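Side-chain contacts in Trypsin/chymotrypsin inhibitor (Alocasia macrorrhizos, PDB 5YCZ), which inhibits the serine proteases trypsin and alpha-chymotrypsin, as a homodimeric plant inhibitor of the leguminous Kunitz type: residues 32-35 and 36-40; 60-63 and 64-67. One frame throughout, in Å; residues are numbered along the deposited sequence.

Overall arrangement
Both interactions are local turns at the surface of a Kunitz-type beta-trefoil, and they lie on opposite sides of the chain's centre, with their own centres about 32 Å apart. Nearest atoms of the two stay about 18 Å from each other, so they do not touch. Interaction 1 (32-40) runs from the end of strand 30-33 into the loop before strand 42-45 and carries Cys39, which is joined to Cys84. Interaction 2 (60-67) follows strand 55-60, which contains the predicted reactive bond between Leu56 and Ala57; the side chains of Pro60 and Ala57 are about 9 Å apart. Interaction 1, by contrast, is remote from that bond.

Interaction 1 (32-35 and 36-40); sequences LAAP and KGSCP
Ala34, just past the end of strand 30-33, turns its methyl group toward Ser38 across the loop. Its CB lies 3.8 Å from Ser38 CB and 3.7 Å from Ser38 O, an approach between the two halves of the loop that suits a side chain as short as alanine's. Pro35 comes next and meets Ser38 in two ways. Its ring, which leaves no backbone N-H to satisfy, rests CD 3.7 Å from Ser38 CB, an approach that serine's small side chain permits. Its carbonyl accepts the backbone N-H of Ser38, with O and N 2.8 Å apart and an N-H...O angle of 153°. This bond closes a type II beta turn, Pro35 to Ser38, within the connection between two neighbouring antiparallel strands, 30-33 and 42-45, of the beta-trefoil. Lys36 and Gly37 form the corners. Glycine fits the second of them because the backbone there has a positive phi (79°), which is costly for residues with a CB. Lys36 suits the exposed first corner, where its long chain and ammonium group lead away from Pro35. Ser38 places OG anti to its own backbone N (chi1 -155°), and from there the hydroxyl oxygen comes 4.1 Å from Pro35 CD, a loose van der Waals approach. Arg83 also holds this turn, hydrogen-bonded to Ser38 O and more weakly to Pro35 O; next door, the Cys39-Cys84 disulfide ties the loop to the same neighbouring segment.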
ATOM      1  N   LEU A  32      -8.623   4.918  -7.872  1.00 17.22           N
ATOM      2  CA  LEU A  32      -8.173   6.193  -7.338  1.00 16.27           C
ATOM      3  C   LEU A  32      -8.217   7.220  -8.459  1.00 16.73           C
ATOM      4  O   LEU A  32      -7.795   6.921  -9.574  1.00 20.42           O
ATOM      5  CB  LEU A  32      -6.746   6.082  -6.800  1.00 15.95           C
ATOM      6  CG  LEU A  32      -6.555   5.250  -5.540  1.00 17.72           C
ATOM      7  CD1 LEU A  32      -5.115   5.297  -5.023  1.00 15.15           C
ATOM      8  CD2 LEU A  32      -7.518   5.772  -4.489  1.00 20.39           C
ATOM      9  N   ALA A  33      -8.716   8.425  -8.175  1.00 16.52           N
ATOM     10  CA  ALA A  33      -8.884   9.422  -9.230  1.00 17.39           C
ATOM     11  C   ALA A  33      -8.716  10.842  -8.704  1.00 21.83           C
ATOM     12  O   ALA A  33      -9.061  11.149  -7.561  1.00 21.53           O
ATOM     13  CB  ALA A  33     -10.257   9.318  -9.905  1.00 15.78           C
ATOM     14  N   ALA A  34      -8.208  11.714  -9.578  1.00 27.87           N
ATOM     15  CA  ALA A  34      -8.187  13.161  -9.398  1.00 27.00           C
ATOM     16  C   ALA A  34      -7.792  13.768 -10.742  1.00 28.33           C
ATOM     17  O   ALA A  34      -7.159  13.086 -11.555  1.00 27.59           O
ATOM     18  CB  ALA A  34      -7.219  13.575  -8.284  1.00 26.72           C
ATOM     19  N   PRO A  35      -8.155  15.014 -11.034  1.00 30.80           N
ATOM     20  CA  PRO A  35      -7.755  15.593 -12.319  1.00 34.01           C
ATOM     21  C   PRO A  35      -6.244  15.625 -12.437  1.00 35.56           C
ATOM     22  O   PRO A  35      -5.510  15.446 -11.461  1.00 31.03           O
ATOM     23  CB  PRO A  35      -8.346  17.006 -12.286  1.00 34.40           C
ATOM     24  CG  PRO A  35      -9.464  16.916 -11.263  1.00 38.95           C
ATOM     25  CD  PRO A  35      -8.973  15.947 -10.237  1.00 33.13           C
ATOM     26  N   LYS A  36      -5.783  15.835 -13.667  1.00 39.86           N
ATOM     27  CA  LYS A  36      -4.359  15.754 -13.953  1.00 37.18           C
ATOM     28  C   LYS A  36      -3.575  16.664 -13.022  1.00 35.87           C
ATOM     29  O   LYS A  36      -3.795  17.881 -12.989  1.00 31.58           O
ATOM     30  CB  LYS A  36      -4.093  16.121 -15.414  1.00 40.56           C
ATOM     31  CG  LYS A  36      -2.617  16.255 -15.748  1.00 42.89           C
ATOM     32  CD  LYS A  36      -2.200  15.352 -16.910  1.00 47.79           C
ATOM     33  CE  LYS A  36      -0.714  15.571 -17.274  1.00 44.10           C
ATOM     34  NZ  LYS A  36       0.148  15.800 -16.058  1.00 44.13           N
ATOM     35  N   GLY A  37      -2.674  16.062 -12.248  1.00 38.03           N
ATOM     36  CA  GLY A  37      -1.816  16.810 -11.356  1.00 32.07           C
ATOM     37  C   GLY A  37      -2.473  17.252 -10.073  1.00 34.11           C
ATOM     38  O   GLY A  37      -1.917  18.104  -9.368  1.00 36.45           O
ATOM     39  N   SER A  38      -3.635  16.714  -9.740  1.00 32.38           N
ATOM     40  CA  SER A  38      -4.289  17.057  -8.488  1.00 35.08           C
ATOM     41  C   SER A  38      -3.876  16.043  -7.433  1.00 32.94           C
ATOM     42  O   SER A  38      -3.781  14.847  -7.723  1.00 34.16           O
ATOM     43  CB  SER A  38      -5.814  17.062  -8.666  1.00 34.81           C
ATOM     44  OG  SER A  38      -6.446  17.906  -7.720  1.00 38.77           O
ATOM     45  N   CYS A  39      -3.618  16.513  -6.214  1.00 25.61           N
ATOM     46  CA  CYS A  39      -3.403  15.593  -5.106  1.00 29.81           C
ATOM     47  C   CYS A  39      -4.183  16.096  -3.906  1.00 29.23           C
ATOM     48  O   CYS A  39      -4.312  17.309  -3.726  1.00 34.98           O
ATOM     49  CB  CYS A  39      -1.917  15.449  -4.734  1.00 28.27           C
ATOM     50  SG  CYS A  39      -0.904  14.436  -5.897  1.00 39.21           S
ATOM     51  N   PRO A  40      -4.727  15.189  -3.064  1.00 28.84           N
ATOM     52  CA  PRO A  40      -4.575  13.730  -3.142  1.00 29.71           C
ATOM     53  C   PRO A  40      -5.608  13.077  -4.050  1.00 24.61           C
ATOM     54  O   PRO A  40      -6.572  13.730  -4.436  1.00 20.76           O
ATOM     55  CB  PRO A  40      -4.780  13.269  -1.684  1.00 23.14           C
ATOM     56  CG  PRO A  40      -5.288  14.462  -0.934  1.00 26.37           C
ATOM     57  CD  PRO A  40      -5.576  15.561  -1.924  1.00 22.52           C
TER

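Interaction 2 (60-63 and 64-67); sequences PENA and DDDT
Asn62 and Asp65 are the end residues of a type I beta turn in the loop that follows strand 55-60 of the beta-trefoil, and the side chain of Asn62 meets both Asp64 and Asp65. Its CB lies 3.4 Å from Asp65 OD2, and CG comes 3.7 Å from the same oxygen; the amide and carboxylate planes are nearly perpendicular, 83° apart. CG stands anti to the backbone N (chi1 -163°), and with the amide turned by a chi2 of -45° OD1 accepts the N-H of Asp64 in a weak hydrogen bond, OD1 to N 3.4 Å. This is an Asx turn, for which asparagine is well suited: its short side chain offers an acceptor to the N-H two residues on. OD1 also lies 3.7 Å from Asp64 OD2, with no bond between the two oxygens. ND2 is hydrogen-bonded to Gly141 O, a link that should fix the rotation of the amide. The backbone bond from Asp65 N to Asn62 O, which closes the main turn, is itself weak. Exposed corners suit small Ala63 and charged Asp64. Before the turn, the ring of buried Pro60 packs against the chain that leaves it: its CB is 4.0 Å from Asp65 CB, and its CG sits 3.6 Å from Thr67 O.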
ATOM      1  N   PRO A  60      -7.794  -5.429   9.809  1.00 34.66           N
ATOM      2  CA  PRO A  60      -8.633  -5.284  10.998  1.00 31.34           C
ATOM      3  C   PRO A  60      -7.866  -4.551  12.080  1.00 32.51           C
ATOM      4  O   PRO A  60      -6.676  -4.791  12.285  1.00 36.79           O
ATOM      5  CB  PRO A  60      -8.926  -6.730  11.402  1.00 33.96           C
ATOM      6  CG  PRO A  60      -8.600  -7.537  10.208  1.00 35.50           C
ATOM      7  CD  PRO A  60      -7.495  -6.838   9.525  1.00 32.04           C
ATOM      8  N   GLU A  61      -8.548  -3.628  12.755  1.00 29.21           N
ATOM      9  CA  GLU A  61      -7.887  -2.898  13.828  1.00 31.03           C
ATOM     10  C   GLU A  61      -7.475  -3.820  14.965  1.00 39.60           C
ATOM     11  O   GLU A  61      -6.557  -3.476  15.721  1.00 38.48           O
ATOM     12  CB  GLU A  61      -8.790  -1.794  14.365  1.00 32.21           C
ATOM     13  CG  GLU A  61      -8.715  -0.501  13.589  1.00 32.70           C
ATOM     14  CD  GLU A  61      -9.110   0.707  14.433  1.00 33.87           C
ATOM     15  OE1 GLU A  61      -8.247   1.586  14.647  1.00 29.72           O
ATOM     16  OE2 GLU A  61     -10.283   0.777  14.875  1.00 33.41           O
ATOM     17  N   ASN A  62      -8.127  -4.980  15.099  1.00 40.64           N
ATOM     18  CA  ASN A  62      -7.779  -5.976  16.110  1.00 40.56           C
ATOM     19  C   ASN A  62      -6.683  -6.877  15.563  1.00 40.19           C
ATOM     20  O   ASN A  62      -6.887  -7.559  14.555  1.00 44.60           O
ATOM     21  CB  ASN A  62      -8.999  -6.809  16.504  1.00 44.94           C
ATOM     22  CG  ASN A  62      -8.795  -7.564  17.817  1.00 51.39           C
ATOM     23  OD1 ASN A  62      -7.748  -8.178  18.040  1.00 53.45           O
ATOM     24  ND2 ASN A  62      -9.793  -7.505  18.699  1.00 48.80           N
ATOM     25  N   ALA A  63      -5.547  -6.923  16.262  1.00 45.39           N
ATOM     26  CA  ALA A  63      -4.333  -7.495  15.684  1.00 52.70           C
ATOM     27  C   ALA A  63      -4.371  -9.022  15.587  1.00 56.31           C
ATOM     28  O   ALA A  63      -3.664  -9.599  14.748  1.00 61.98           O
ATOM     29  CB  ALA A  63      -3.120  -7.039  16.492  1.00 52.73           C
ATOM     30  N   ASP A  64      -5.165  -9.693  16.428  1.00 55.67           N
ATOM     31  CA  ASP A  64      -5.235 -11.157  16.417  1.00 62.07           C
ATOM     32  C   ASP A  64      -6.250 -11.675  15.425  1.00 55.51           C
ATOM     33  O   ASP A  64      -6.226 -12.861  15.084  1.00 57.62           O
ATOM     34  CB  ASP A  64      -5.591 -11.676  17.805  1.00 66.59           C
ATOM     35  CG  ASP A  64      -4.844 -10.933  18.899  1.00 69.19           C
ATOM     36  OD1 ASP A  64      -3.629 -10.703  18.751  1.00 73.27           O
ATOM     37  OD2 ASP A  64      -5.490 -10.507  19.872  1.00 63.58           O
ATOM     38  N   ASP A  65      -7.157 -10.818  14.991  1.00 51.04           N
ATOM     39  CA  ASP A  65      -7.955 -11.115  13.819  1.00 55.64           C
ATOM     40  C   ASP A  65      -7.039 -11.176  12.616  1.00 55.24           C
ATOM     41  O   ASP A  65      -6.299 -10.227  12.338  1.00 58.64           O
ATOM     42  CB  ASP A  65      -9.023 -10.040  13.610  1.00 54.92           C
ATOM     43  CG  ASP A  65     -10.286 -10.303  14.402  1.00 50.95           C
ATOM     44  OD1 ASP A  65     -10.926 -11.358  14.196  1.00 53.61           O
ATOM     45  OD2 ASP A  65     -10.643  -9.443  15.227  1.00 50.41           O
ATOM     46  N   ASP A  66      -7.053 -12.304  11.923  1.00 58.66           N
ATOM     47  CA  ASP A  66      -6.349 -12.420  10.658  1.00 55.53           C
ATOM     48  C   ASP A  66      -7.324 -12.700   9.534  1.00 48.62           C
ATOM     49  O   ASP A  66      -6.907 -12.959   8.400  1.00 50.05           O
ATOM     50  CB  ASP A  66      -5.260 -13.490  10.751  1.00 59.58           C
ATOM     51  CG  ASP A  66      -4.117 -13.056  11.645  1.00 69.86           C
ATOM     52  OD1 ASP A  66      -3.932 -13.669  12.731  1.00 71.44           O
ATOM     53  OD2 ASP A  66      -3.432 -12.066  11.269  1.00 67.65           O
ATOM     54  N   THR A  67      -8.611 -12.673   9.843  1.00 44.08           N
ATOM     55  CA  THR A  67      -9.684 -12.565   8.877  1.00 40.06           C
ATOM     56  C   THR A  67     -10.439 -11.285   9.195  1.00 43.74           C
ATOM     57  O   THR A  67     -10.319 -10.737  10.296  1.00 48.26           O
ATOM     58  CB  THR A  67     -10.619 -13.780   8.950  1.00 49.49           C
ATOM     59  OG1 THR A  67     -11.429 -13.690  10.128  1.00 50.07           O
ATOM     60  CG2 THR A  67      -9.826 -15.070   9.017  1.00 50.16           C
TER